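Local coordinates for protein uracil-DNA glycosylase (Nitratifractor salsuginis, PDB 5X3G) that belongs to the uracil-DNA glycosylase family and has an alpha/beta fold built on a four-stranded parallel sheet with helices packed around it, at residues 91-96 and 150-155; 104-109 and 115-120; 202-207 and 218-223. One frame throughout, in Å; residues are numbered along the deposited sequence.

Contact 1. Residues 91-96 and 150-155; sequences AFIDGR and SQMREL
The selenium of Met152, a selenomethionine in this model, lies against two different branches of Ile93, and that one residue pair makes most of the contact. Ile93 CG2 is 3.8 Å from Met152 SE, and CD1, at the end of the other branch, is 4.0 Å from the same SE. The CG2 methyl also meets Met152 one atom back along its chain, with Ile93 CG2 to Met152 CG again 3.8 Å. The two side chains run past each other in opposite directions, and the touching is alongside, between the Ile93 methyls and the CG-SE part of Met152. With Met152 CG anti to the backbone N (chi1 168°), a bend at chi2 (68°) sets SE beside the isoleucine; a second bend at chi3 sends CE toward Leu116. Backbone takes a small part: Asp94 O stands 4.1 Å from Met152 CG, and no hydrogen bond joins the segments.

Polar groups instead fix each backbone separately. Asp94 OD1 accepts from Arg96 N at 2.8 Å (N-H...O 160°) through its anti lone pair, which closes an Asx turn; Ser86 OG also bonds OD1, and Arg83 forms a salt bridge to OD2. Within 150-155, Glu154 OE1 takes two backbone donors, Ser150 N at 2.8 Å and Gln151 N at 3.1 Å, tying the approach to the helix to its first turn, with Gln151 at the N-cap.

The contact thus joins the loop after strand 73-77 to the start of helix 152-161. Ile93 also packs on Leu166 of strand 164-168 and on Phe159, and Met152 reaches Leu116 of helix 114-126.

Contact 2. Residues 104-109 and 115-120; sequences RGLSRE and SLRNFI
Leu106 meets Arg117 and Ile120 through aliphatic carbon alone, and no face or edge of a flat group enters the contact. The guanidinium of Arg117 is carried away from the leucine: the chain is extended through chi1 and chi2 and bends at chi3 (75°), after which NH1 hydrogen-bonds to Asn111 O. Two other flat groups of 115-120 have different neighbours, the Phe119 ring making edge-to-face contacts with Phe92 and Phe246 and the Asn118 amide donating through ND2 to Pro231 O.

What touches is the fork of Leu106. Its CG lies anti to its own carbonyl carbon (chi1 -60°), and the rotation at chi2 (165°) gives one methyl to each of the two helix residues. Leu106 CD1 sits 4.1 Å from Arg117 CG, where the two side chains cross at roughly a right angle. The second methyl goes to the next turn, with Leu106 CD2 3.9 Å from Ile120 CG2, and there the chains pass in opposite directions. Arg117 and Ile120 are three residues apart, so a single leucine spans about one turn. That turn is regular, as the bonds Phe119 N to Ser115 O and Ile120 N to Leu116 O, both 2.9 Å, attest.

In the fold, Leu106 belongs to the second strand of a small antiparallel hairpin, 101-102 with 105-106, which leads directly into helix 108-112 and then helix 114-126. Ser107 is the N-cap between hairpin and helix, where its OG bonds Val110 N and also Glu99 O, and around the apolar contact Leu106 further touches Asn111 while Ile120 touches Val110 of helix 108-112.

Contact 3. Residues 202-207 and 218-223; sequences PTLILF and KSARGL
Leu223 fits against Pro202 and Leu204 together, and each of its methyls has its own partner. Leu223 CD2 is 3.8 Å from Pro202 CD on the ring, while Leu223 CD1 is 3.9 Å from Leu204 CD2, the two leucines lying nearly perpendicular. Leu223 CG is anti to its carbonyl carbon (chi1 -57°), and chi2 (166°) parts the methyls this way. The other methyl of Leu204 turns to the preceding turn, where Leu204 CD1 is 4.0 Å from Ala220 CB. The nearest approach of all uses a backbone atom, Pro202 O to Leu223 CB at 3.6 Å.

One shell out, the 3-10 turn 219-222 places Ala220 and Leu223 together, with Leu223 N bonded to Ala220 O at 3.3 Å. Leu194 of helix 179-196 touches Leu204, Ala220 and Leu223, and Ser219 OG bonds Glu191 O on that same helix. Leu204 bonds through its backbone to Pro224 and Val226, linking the parallel neighbours 203-207 and 225-228; the contact packs their beta-alpha-beta connection, which includes helix 210-214, back on the first strand.

No hydrogen bond crosses between the segments and all four touching residues are buried, which implies cohesion from apolar fit.

Contact 2 is nested within the chain loop that contact 1 closes, and contact 3 follows both in sequence. Contacts 1 and 2 have centres about 11 Å apart and touch directly: Arg96 makes a salt bridge to Glu109, with NH2 to OE1 at 2.6 Å, and helix 114-126 presents Leu116 and Phe119 to the loop 91-96. Contact 3 lies on the opposite side of the chain's centre, about 24 Å from contact 1 and 28 Å from contact 2, centre to centre. The parallel sheet connects contacts 1 and 3: Ile93 packs on its outermost strand 164-168, whereas contact 3 includes strand 203-207 and adjoins 225-228. Loop, hairpin and helices thus form one touching cluster, separate from the strand connection packed by contact 3.

Contact 1. Residues 91-96 and 150-155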
ATOM      1  N   ALA A  91       1.879  -0.114   1.620  1.00 20.81           N
ATOM      2  CA  ALA A  91       2.164   0.576   0.374  1.00 24.10           C
ATOM      3  C   ALA A  91       1.436   1.915   0.353  1.00 20.51           C
ATOM      4  O   ALA A  91       0.344   2.062   0.912  1.00 27.20           O
ATOM      5  CB  ALA A  91       1.742  -0.277  -0.823  1.00 16.67           C
ATOM      6  N   PHE A  92       2.085   2.910  -0.253  1.00 22.95           N
ATOM      7  CA  PHE A  92       1.478   4.198  -0.576  1.00 22.68           C
ATOM      8  C   PHE A  92       1.246   5.091   0.641  1.00 33.78           C
ATOM      9  O   PHE A  92       1.334   6.317   0.525  1.00 40.63           O
ATOM     10  CB  PHE A  92       0.159   3.992  -1.329  1.00 27.68           C
ATOM     11  CG  PHE A  92      -0.228   5.155  -2.192  1.00 25.54           C
ATOM     12  CD1 PHE A  92       0.727   5.802  -2.958  1.00 30.05           C
ATOM     13  CD2 PHE A  92      -1.538   5.597  -2.246  1.00 33.27           C
ATOM     14  CE1 PHE A  92       0.387   6.871  -3.756  1.00 35.80           C
ATOM     15  CE2 PHE A  92      -1.886   6.669  -3.044  1.00 24.11           C
ATOM     16  CZ  PHE A  92      -0.921   7.307  -3.801  1.00 27.75           C
ATOM     17  N   ILE A  93       0.953   4.511   1.802  1.00 26.87           N
ATOM     18  CA  ILE A  93       0.639   5.301   2.989  1.00 26.02           C
ATOM     19  C   ILE A  93       1.936   5.775   3.634  1.00 29.40           C
ATOM     20  O   ILE A  93       2.728   4.967   4.130  1.00 35.68           O
ATOM     21  CB  ILE A  93      -0.203   4.499   3.989  1.00 26.32           C
ATOM     22  CG1 ILE A  93      -1.458   3.955   3.313  1.00 26.82           C
ATOM     23  CG2 ILE A  93      -0.599   5.376   5.161  1.00 22.18           C
ATOM     24  CD1 ILE A  93      -2.373   5.025   2.756  1.00 28.57           C
ATOM     25  N   ASP A  94       2.139   7.088   3.655  1.00 27.66           N
ATOM     26  CA  ASP A  94       3.340   7.679   4.231  1.00 28.48           C
ATOM     27  C   ASP A  94       3.081   8.021   5.694  1.00 30.37           C
ATOM     28  O   ASP A  94       2.244   8.877   6.001  1.00 28.37           O
ATOM     29  CB  ASP A  94       3.759   8.923   3.447  1.00 27.86           C
ATOM     30  CG  ASP A  94       5.145   9.416   3.826  1.00 32.65           C
ATOM     31  OD1 ASP A  94       5.462   9.463   5.031  1.00 29.98           O
ATOM     32  OD2 ASP A  94       5.928   9.756   2.914  1.00 30.11           O
ATOM     33  N   GLY A  95       3.821   7.369   6.591  1.00 28.66           N
ATOM     34  CA  GLY A  95       3.654   7.553   8.021  1.00 31.90           C
ATOM     35  C   GLY A  95       4.024   8.930   8.539  1.00 30.19           C
ATOM     36  O   GLY A  95       3.726   9.227   9.700  1.00 35.23           O
ATOM     37  N   ARG A  96       4.679   9.765   7.726  1.00 27.06           N
ATOM     38  CA  ARG A  96       4.917  11.144   8.144  1.00 31.30           C
ATOM     39  C   ARG A  96       3.627  11.943   8.199  1.00 35.83           C
ATOM     40  O   ARG A  96       3.489  12.842   9.035  1.00 33.97           O
ATOM     41  CB  ARG A  96       5.896  11.844   7.200  1.00 38.29           C
ATOM     42  CG  ARG A  96       7.345  11.497   7.419  1.00 44.93           C
ATOM     43  CD  ARG A  96       8.254  12.352   6.553  1.00 50.77           C
ATOM     44  NE  ARG A  96       8.095  13.772   6.851  1.00 51.64           N
ATOM     45  CZ  ARG A  96       8.710  14.402   7.848  1.00 46.82           C
ATOM     46  NH1 ARG A  96       9.532  13.738   8.648  1.00 54.17           N
ATOM     47  NH2 ARG A  96       8.504  15.697   8.045  1.00 57.44           N
ATOM     48  N   SER A 150     -10.069  13.455   8.084  1.00 28.53           N
ATOM     49  CA  SER A 150      -9.117  14.433   8.583  1.00 26.49           C
ATOM     50  C   SER A 150      -7.734  13.855   8.839  1.00 28.24           C
ATOM     51  O   SER A 150      -6.794  14.626   9.050  1.00 34.01           O
ATOM     52  CB  SER A 150      -9.631  15.075   9.882  1.00 33.63           C
ATOM     53  OG  SER A 150      -9.555  14.164  10.966  1.00 35.05           O
ATOM     54  N   GLN A 151      -7.579  12.532   8.817  1.00 24.00           N
ATOM     55  CA  GLN A 151      -6.336  11.880   9.196  1.00 31.13           C
ATOM     56  C   GLN A 151      -5.938  10.857   8.138  1.00 31.54           C
ATOM     57  O   GLN A 151      -6.791  10.182   7.557  1.00 30.89           O
ATOM     58  CB  GLN A 151      -6.476  11.201  10.572  1.00 28.41           C
ATOM     59  CG  GLN A 151      -6.579  12.181  11.734  1.00 31.88           C
ATOM     60  CD  GLN A 151      -5.249  12.828  12.063  1.00 38.94           C
ATOM     61  OE1 GLN A 151      -4.215  12.161  12.106  1.00 40.03           O
ATOM     62  NE2 GLN A 151      -5.266  14.135  12.286  1.00 40.54           N
HETATM   63  N   MSE A 152      -4.633  10.757   7.889  1.00 26.01           N
HETATM   64  CA  MSE A 152      -4.088   9.768   6.957  1.00 32.25           C
HETATM   65  C   MSE A 152      -4.425   8.350   7.411  1.00 26.16           C
HETATM   66  O   MSE A 152      -4.640   7.454   6.585  1.00 28.88           O
HETATM   67  CB  MSE A 152      -2.572   9.961   6.825  1.00 28.73           C
HETATM   68  CG  MSE A 152      -1.821   8.844   6.132  1.00 30.06           C
HETATM   69 SE   MSE A 152      -2.255   8.718   4.239  1.00 43.19          SE
HETATM   70  CE  MSE A 152      -1.357  10.326   3.597  1.00 37.55           C
ATOM     71  N   ARG A 153      -4.478   8.160   8.733  1.00 24.74           N
ATOM     72  CA  ARG A 153      -4.944   6.890   9.281  1.00 29.26           C
ATOM     73  C   ARG A 153      -6.306   6.515   8.711  1.00 26.11           C
ATOM     74  O   ARG A 153      -6.545   5.351   8.365  1.00 25.96           O
ATOM     75  CB  ARG A 153      -5.016   6.961  10.807  1.00 29.62           C
ATOM     76  CG  ARG A 153      -5.333   5.621  11.465  1.00 47.81           C
ATOM     77  CD  ARG A 153      -6.128   5.755  12.766  1.00 37.95           C
ATOM     78  NE  ARG A 153      -5.968   7.048  13.427  1.00 56.29           N
ATOM     79  CZ  ARG A 153      -6.965   7.900  13.654  1.00 51.92           C
ATOM     80  NH1 ARG A 153      -8.201   7.597  13.276  1.00 52.08           N
ATOM     81  NH2 ARG A 153      -6.729   9.053  14.264  1.00 49.38           N
ATOM     82  N   GLU A 154      -7.207   7.495   8.592  1.00 25.92           N
ATOM     83  CA  GLU A 154      -8.557   7.224   8.106  1.00 25.72           C
ATOM     84  C   GLU A 154      -8.582   6.962   6.605  1.00 25.85           C
ATOM     85  O   GLU A 154      -9.451   6.225   6.125  1.00 25.86           O
ATOM     86  CB  GLU A 154      -9.479   8.390   8.455  1.00 21.98           C
ATOM     87  CG  GLU A 154      -9.386   8.838   9.903  1.00 29.72           C
ATOM     88  CD  GLU A 154     -10.206  10.080  10.180  1.00 34.13           C
ATOM     89  OE1 GLU A 154     -10.189  11.005   9.341  1.00 32.30           O
ATOM     90  OE2 GLU A 154     -10.874  10.130  11.234  1.00 44.30           O
ATOM     91  N   LEU A 155      -7.663   7.567   5.847  1.00 26.96           N
ATOM     92  CA  LEU A 155      -7.543   7.231   4.432  1.00 20.21           C
ATOM     93  C   LEU A 155      -7.065   5.795   4.253  1.00 27.17           C
ATOM     94  O   LEU A 155      -7.586   5.060   3.405  1.00 21.99           O
ATOM     95  CB  LEU A 155      -6.593   8.210   3.737  1.00 30.46           C
ATOM     96  CG  LEU A 155      -6.202   7.936   2.281  1.00 27.48           C
ATOM     97  CD1 LEU A 155      -7.438   7.818   1.405  1.00 22.47           C
ATOM     98  CD2 LEU A 155      -5.277   9.027   1.755  1.00 29.30           C
TER

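Contact 2. Residues 104-109 and 115-120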
ATOM      1  N   ARG A 104      -4.927  26.329   5.276  1.00 39.65           N
ATOM      2  CA  ARG A 104      -4.403  26.927   4.056  1.00 43.98           C
ATOM      3  C   ARG A 104      -4.703  26.061   2.838  1.00 45.58           C
ATOM      4  O   ARG A 104      -4.537  26.506   1.696  1.00 46.73           O
ATOM      5  CB  ARG A 104      -2.903  27.136   4.233  1.00 56.50           C
ATOM      6  CG  ARG A 104      -2.580  28.034   5.415  1.00 64.82           C
ATOM      7  CD  ARG A 104      -1.461  27.462   6.274  1.00 58.87           C
ATOM      8  NE  ARG A 104      -0.194  27.326   5.566  1.00 70.95           N
ATOM      9  CZ  ARG A 104       0.496  26.193   5.483  1.00 75.32           C
ATOM     10  NH1 ARG A 104       1.646  26.166   4.825  1.00 81.23           N
ATOM     11  NH2 ARG A 104       0.039  25.089   6.059  1.00 74.22           N
ATOM     12  N   GLY A 105      -5.151  24.829   3.064  1.00 38.78           N
ATOM     13  CA  GLY A 105      -5.404  23.882   1.995  1.00 34.02           C
ATOM     14  C   GLY A 105      -5.054  22.481   2.441  1.00 33.73           C
ATOM     15  O   GLY A 105      -5.610  21.982   3.422  1.00 29.59           O
ATOM     16  N   LEU A 106      -4.126  21.837   1.739  1.00 34.98           N
ATOM     17  CA  LEU A 106      -3.567  20.578   2.208  1.00 30.05           C
ATOM     18  C   LEU A 106      -2.449  20.847   3.207  1.00 38.48           C
ATOM     19  O   LEU A 106      -1.778  21.883   3.158  1.00 32.53           O
ATOM     20  CB  LEU A 106      -3.034  19.754   1.036  1.00 37.96           C
ATOM     21  CG  LEU A 106      -4.045  19.368  -0.047  1.00 38.47           C
ATOM     22  CD1 LEU A 106      -3.323  18.898  -1.299  1.00 29.30           C
ATOM     23  CD2 LEU A 106      -5.004  18.300   0.456  1.00 34.65           C
ATOM     24  N   SER A 107      -2.251  19.900   4.124  1.00 27.21           N
ATOM     25  CA  SER A 107      -1.222  20.052   5.139  1.00 34.03           C
ATOM     26  C   SER A 107       0.167  20.036   4.501  1.00 37.40           C
ATOM     27  O   SER A 107       0.344  19.686   3.330  1.00 29.95           O
ATOM     28  CB  SER A 107      -1.332  18.948   6.187  1.00 24.50           C
ATOM     29  OG  SER A 107      -0.928  17.699   5.654  1.00 33.26           O
ATOM     30  N   ARG A 108       1.165  20.426   5.297  1.00 32.83           N
ATOM     31  CA  ARG A 108       2.533  20.462   4.797  1.00 35.34           C
ATOM     32  C   ARG A 108       3.034  19.063   4.459  1.00 36.01           C
ATOM     33  O   ARG A 108       3.709  18.866   3.442  1.00 32.77           O
ATOM     34  CB  ARG A 108       3.449  21.128   5.824  1.00 42.62           C
ATOM     35  N   GLU A 109       2.701  18.075   5.292  1.00 36.61           N
ATOM     36  CA  GLU A 109       3.189  16.722   5.051  1.00 31.96           C
ATOM     37  C   GLU A 109       2.523  16.088   3.836  1.00 28.65           C
ATOM     38  O   GLU A 109       3.151  15.284   3.140  1.00 32.13           O
ATOM     39  CB  GLU A 109       2.980  15.856   6.293  1.00 33.56           C
ATOM     40  CG  GLU A 109       3.995  16.118   7.397  1.00 42.38           C
ATOM     41  CD  GLU A 109       5.431  16.002   6.921  1.00 50.03           C
ATOM     42  OE1 GLU A 109       6.267  16.828   7.349  1.00 57.82           O
ATOM     43  OE2 GLU A 109       5.731  15.086   6.124  1.00 40.53           O
ATOM     44  N   SER A 115       3.221  12.007  -4.441  1.00 28.34           N
ATOM     45  CA  SER A 115       2.248  11.038  -4.929  1.00 26.25           C
ATOM     46  C   SER A 115       0.941  11.126  -4.151  1.00 20.28           C
ATOM     47  O   SER A 115      -0.146  11.122  -4.742  1.00 21.28           O
ATOM     48  CB  SER A 115       2.837   9.631  -4.851  1.00 21.95           C
ATOM     49  OG  SER A 115       3.893   9.481  -5.782  1.00 30.02           O
ATOM     50  N   LEU A 116       1.028  11.226  -2.823  1.00 25.14           N
ATOM     51  CA  LEU A 116      -0.182  11.335  -2.016  1.00 27.86           C
ATOM     52  C   LEU A 116      -0.881  12.666  -2.244  1.00 29.76           C
ATOM     53  O   LEU A 116      -2.114  12.729  -2.236  1.00 21.20           O
ATOM     54  CB  LEU A 116       0.150  11.146  -0.539  1.00 24.97           C
ATOM     55  CG  LEU A 116       0.154   9.677  -0.113  1.00 39.31           C
ATOM     56  CD1 LEU A 116       1.019   9.464   1.117  1.00 38.56           C
ATOM     57  CD2 LEU A 116      -1.274   9.194   0.125  1.00 32.98           C
ATOM     58  N   ARG A 117      -0.112  13.742  -2.431  1.00 31.33           N
ATOM     59  CA  ARG A 117      -0.695  15.031  -2.787  1.00 31.62           C
ATOM     60  C   ARG A 117      -1.586  14.900  -4.018  1.00 24.66           C
ATOM     61  O   ARG A 117      -2.779  15.240  -3.986  1.00 27.66           O
ATOM     62  CB  ARG A 117       0.422  16.053  -3.030  1.00 29.68           C
ATOM     63  CG  ARG A 117      -0.054  17.450  -3.401  1.00 36.51           C
ATOM     64  CD  ARG A 117       1.113  18.420  -3.595  1.00 28.55           C
ATOM     65  NE  ARG A 117       1.822  18.210  -4.856  1.00 31.79           N
ATOM     66  CZ  ARG A 117       3.133  18.003  -4.962  1.00 29.56           C
ATOM     67  NH1 ARG A 117       3.897  17.983  -3.879  1.00 41.58           N
ATOM     68  NH2 ARG A 117       3.682  17.828  -6.155  1.00 37.35           N
ATOM     69  N   ASN A 118      -1.025  14.369  -5.107  1.00 21.62           N
ATOM     70  CA  ASN A 118      -1.788  14.278  -6.346  1.00 26.10           C
ATOM     71  C   ASN A 118      -2.924  13.269  -6.240  1.00 23.35           C
ATOM     72  O   ASN A 118      -3.984  13.473  -6.842  1.00 23.78           O
ATOM     73  CB  ASN A 118      -0.859  13.930  -7.508  1.00 29.99           C
ATOM     74  CG  ASN A 118       0.111  15.053  -7.833  1.00 31.79           C
ATOM     75  OD1 ASN A 118      -0.211  16.230  -7.673  1.00 33.75           O
ATOM     76  ND2 ASN A 118       1.304  14.694  -8.295  1.00 23.73           N
ATOM     77  N   PHE A 119      -2.735  12.188  -5.476  1.00 25.47           N
ATOM     78  CA  PHE A 119      -3.810  11.215  -5.302  1.00 19.06           C
ATOM     79  C   PHE A 119      -4.981  11.822  -4.545  1.00 23.37           C
ATOM     80  O   PHE A 119      -6.143  11.560  -4.870  1.00 21.30           O
ATOM     81  CB  PHE A 119      -3.296   9.972  -4.572  1.00 25.57           C
ATOM     82  CG  PHE A 119      -4.334   8.893  -4.410  1.00 24.75           C
ATOM     83  CD1 PHE A 119      -4.478   7.912  -5.374  1.00 25.16           C
ATOM     84  CD2 PHE A 119      -5.162   8.852  -3.299  1.00 17.91           C
ATOM     85  CE1 PHE A 119      -5.431   6.917  -5.239  1.00 20.65           C
ATOM     86  CE2 PHE A 119      -6.116   7.857  -3.161  1.00 24.04           C
ATOM     87  CZ  PHE A 119      -6.248   6.890  -4.132  1.00 27.19           C
ATOM     88  N   ILE A 120      -4.692  12.635  -3.527  1.00 25.13           N
ATOM     89  CA  ILE A 120      -5.754  13.245  -2.738  1.00 19.99           C
ATOM     90  C   ILE A 120      -6.490  14.299  -3.553  1.00 28.42           C
ATOM     91  O   ILE A 120      -7.725  14.389  -3.504  1.00 21.91           O
ATOM     92  CB  ILE A 120      -5.179  13.828  -1.435  1.00 20.00           C
ATOM     93  CG1 ILE A 120      -4.744  12.703  -0.490  1.00 19.88           C
ATOM     94  CG2 ILE A 120      -6.197  14.740  -0.769  1.00 15.72           C
ATOM     95  CD1 ILE A 120      -3.960  13.191   0.707  1.00 25.94           C
TER

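Contact 3. Residues 202-207 and 218-223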
ATOM      1  N   PRO A 202      -8.660 -11.168  -6.776  1.00 36.01           N
ATOM      2  CA  PRO A 202      -8.633  -9.711  -6.616  1.00 24.19           C
ATOM      3  C   PRO A 202      -7.921  -9.061  -7.790  1.00 24.88           C
ATOM      4  O   PRO A 202      -7.100  -9.674  -8.475  1.00 28.79           O
ATOM      5  CB  PRO A 202      -7.860  -9.510  -5.311  1.00 26.87           C
ATOM      6  CG  PRO A 202      -6.937 -10.662  -5.265  1.00 25.72           C
ATOM      7  CD  PRO A 202      -7.679 -11.820  -5.888  1.00 36.35           C
ATOM      8  N   THR A 203      -8.249  -7.794  -8.022  1.00 26.19           N
ATOM      9  CA  THR A 203      -7.696  -7.054  -9.148  1.00 27.29           C
ATOM     10  C   THR A 203      -6.422  -6.329  -8.732  1.00 21.76           C
ATOM     11  O   THR A 203      -6.399  -5.626  -7.718  1.00 21.92           O
ATOM     12  CB  THR A 203      -8.725  -6.060  -9.686  1.00 26.68           C
ATOM     13  OG1 THR A 203      -9.817  -6.778 -10.273  1.00 27.51           O
ATOM     14  CG2 THR A 203      -8.099  -5.163 -10.736  1.00 30.34           C
ATOM     15  N   LEU A 204      -5.362  -6.502  -9.519  1.00 28.45           N
ATOM     16  CA  LEU A 204      -4.104  -5.819  -9.257  1.00 28.80           C
ATOM     17  C   LEU A 204      -4.175  -4.385  -9.767  1.00 30.78           C
ATOM     18  O   LEU A 204      -4.488  -4.150 -10.936  1.00 26.77           O
ATOM     19  CB  LEU A 204      -2.942  -6.555  -9.928  1.00 27.79           C
ATOM     20  CG  LEU A 204      -2.801  -8.060  -9.700  1.00 30.97           C
ATOM     21  CD1 LEU A 204      -1.535  -8.578 -10.380  1.00 24.76           C
ATOM     22  CD2 LEU A 204      -2.808  -8.405  -8.214  1.00 22.96           C
ATOM     23  N   ILE A 205      -3.886  -3.428  -8.889  1.00 24.93           N
ATOM     24  CA  ILE A 205      -3.790  -2.022  -9.265  1.00 25.57           C
ATOM     25  C   ILE A 205      -2.314  -1.694  -9.439  1.00 28.85           C
ATOM     26  O   ILE A 205      -1.539  -1.744  -8.476  1.00 20.49           O
ATOM     27  CB  ILE A 205      -4.446  -1.108  -8.221  1.00 20.94           C
ATOM     28  CG1 ILE A 205      -5.927  -1.453  -8.072  1.00 18.90           C
ATOM     29  CG2 ILE A 205      -4.254   0.358  -8.601  1.00 17.69           C
ATOM     30  CD1 ILE A 205      -6.569  -0.813  -6.867  1.00 20.74           C
ATOM     31  N   LEU A 206      -1.925  -1.358 -10.664  1.00 21.88           N
ATOM     32  CA  LEU A 206      -0.518  -1.267 -11.042  1.00 22.48           C
ATOM     33  C   LEU A 206      -0.199   0.171 -11.441  1.00 29.30           C
ATOM     34  O   LEU A 206      -0.520   0.601 -12.553  1.00 28.66           O
ATOM     35  CB  LEU A 206      -0.212  -2.250 -12.166  1.00 31.29           C
ATOM     36  CG  LEU A 206      -0.630  -3.691 -11.857  1.00 29.31           C
ATOM     37  CD1 LEU A 206      -0.632  -4.543 -13.118  1.00 37.56           C
ATOM     38  CD2 LEU A 206       0.276  -4.300 -10.789  1.00 32.49           C
ATOM     39  N   PHE A 207       0.440   0.905 -10.534  1.00 26.92           N
ATOM     40  CA  PHE A 207       0.836   2.288 -10.785  1.00 22.29           C
ATOM     41  C   PHE A 207       2.126   2.309 -11.596  1.00 32.20           C
ATOM     42  O   PHE A 207       3.177   1.878 -11.111  1.00 24.46           O
ATOM     43  CB  PHE A 207       1.022   3.040  -9.470  1.00 23.65           C
ATOM     44  CG  PHE A 207      -0.258   3.509  -8.846  1.00 27.47           C
ATOM     45  CD1 PHE A 207      -1.363   3.800  -9.628  1.00 25.72           C
ATOM     46  CD2 PHE A 207      -0.354   3.666  -7.473  1.00 26.38           C
ATOM     47  CE1 PHE A 207      -2.540   4.236  -9.050  1.00 32.76           C
ATOM     48  CE2 PHE A 207      -1.527   4.102  -6.890  1.00 24.57           C
ATOM     49  CZ  PHE A 207      -2.623   4.388  -7.679  1.00 27.56           C
ATOM     50  N   LYS A 218       4.561 -15.313 -12.553  1.00 53.39           N
ATOM     51  CA  LYS A 218       3.672 -16.292 -13.169  1.00 50.68           C
ATOM     52  C   LYS A 218       2.234 -16.107 -12.700  1.00 51.72           C
ATOM     53  O   LYS A 218       1.308 -16.034 -13.517  1.00 45.82           O
ATOM     54  CB  LYS A 218       4.161 -17.708 -12.860  1.00 44.47           C
ATOM     55  N   SER A 219       2.027 -16.024 -11.383  1.00 42.40           N
ATOM     56  CA  SER A 219       0.676 -15.995 -10.836  1.00 44.15           C
ATOM     57  C   SER A 219      -0.040 -14.675 -11.092  1.00 37.29           C
ATOM     58  O   SER A 219      -1.276 -14.643 -11.058  1.00 45.64           O
ATOM     59  CB  SER A 219       0.713 -16.291  -9.335  1.00 48.69           C
ATOM     60  OG  SER A 219       1.853 -15.710  -8.727  1.00 35.07           O
ATOM     61  N   ALA A 220       0.698 -13.591 -11.350  1.00 34.58           N
ATOM     62  CA  ALA A 220       0.051 -12.315 -11.640  1.00 37.53           C
ATOM     63  C   ALA A 220      -0.839 -12.403 -12.873  1.00 35.08           C
ATOM     64  O   ALA A 220      -1.839 -11.682 -12.970  1.00 33.87           O
ATOM     65  CB  ALA A 220       1.101 -11.218 -11.820  1.00 28.70           C
ATOM     66  N   ARG A 221      -0.501 -13.284 -13.818  1.00 43.01           N
ATOM     67  CA  ARG A 221      -1.322 -13.460 -15.012  1.00 35.00           C
ATOM     68  C   ARG A 221      -2.652 -14.138 -14.712  1.00 40.27           C
ATOM     69  O   ARG A 221      -3.552 -14.104 -15.556  1.00 31.15           O
ATOM     70  CB  ARG A 221      -0.563 -14.267 -16.065  1.00 48.01           C
ATOM     71  CG  ARG A 221       0.360 -13.438 -16.940  1.00 47.66           C
ATOM     72  CD  ARG A 221       0.806 -14.226 -18.163  1.00 41.59           C
ATOM     73  NE  ARG A 221       1.882 -15.157 -17.846  1.00 46.14           N
ATOM     74  CZ  ARG A 221       3.143 -14.797 -17.627  1.00 48.88           C
ATOM     75  NH1 ARG A 221       3.496 -13.520 -17.698  1.00 47.94           N
ATOM     76  NH2 ARG A 221       4.056 -15.715 -17.340  1.00 45.77           N
ATOM     77  N   GLY A 222      -2.796 -14.757 -13.544  1.00 33.10           N
ATOM     78  CA  GLY A 222      -4.048 -15.364 -13.154  1.00 31.40           C
ATOM     79  C   GLY A 222      -5.031 -14.422 -12.498  1.00 46.00           C
ATOM     80  O   GLY A 222      -6.074 -14.874 -12.012  1.00 48.88           O
ATOM     81  N   LEU A 223      -4.738 -13.126 -12.476  1.00 46.02           N
ATOM     82  CA  LEU A 223      -5.543 -12.132 -11.789  1.00 36.56           C
ATOM     83  C   LEU A 223      -5.824 -10.958 -12.715  1.00 30.80           C
ATOM     84  O   LEU A 223      -4.982 -10.607 -13.548  1.00 36.50           O
ATOM     85  CB  LEU A 223      -4.824 -11.633 -10.527  1.00 36.56           C
ATOM     86  CG  LEU A 223      -4.445 -12.721  -9.523  1.00 25.82           C
ATOM     87  CD1 LEU A 223      -3.448 -12.193  -8.504  1.00 29.03           C
ATOM     88  CD2 LEU A 223      -5.686 -13.265  -8.834  1.00 32.43           C
TER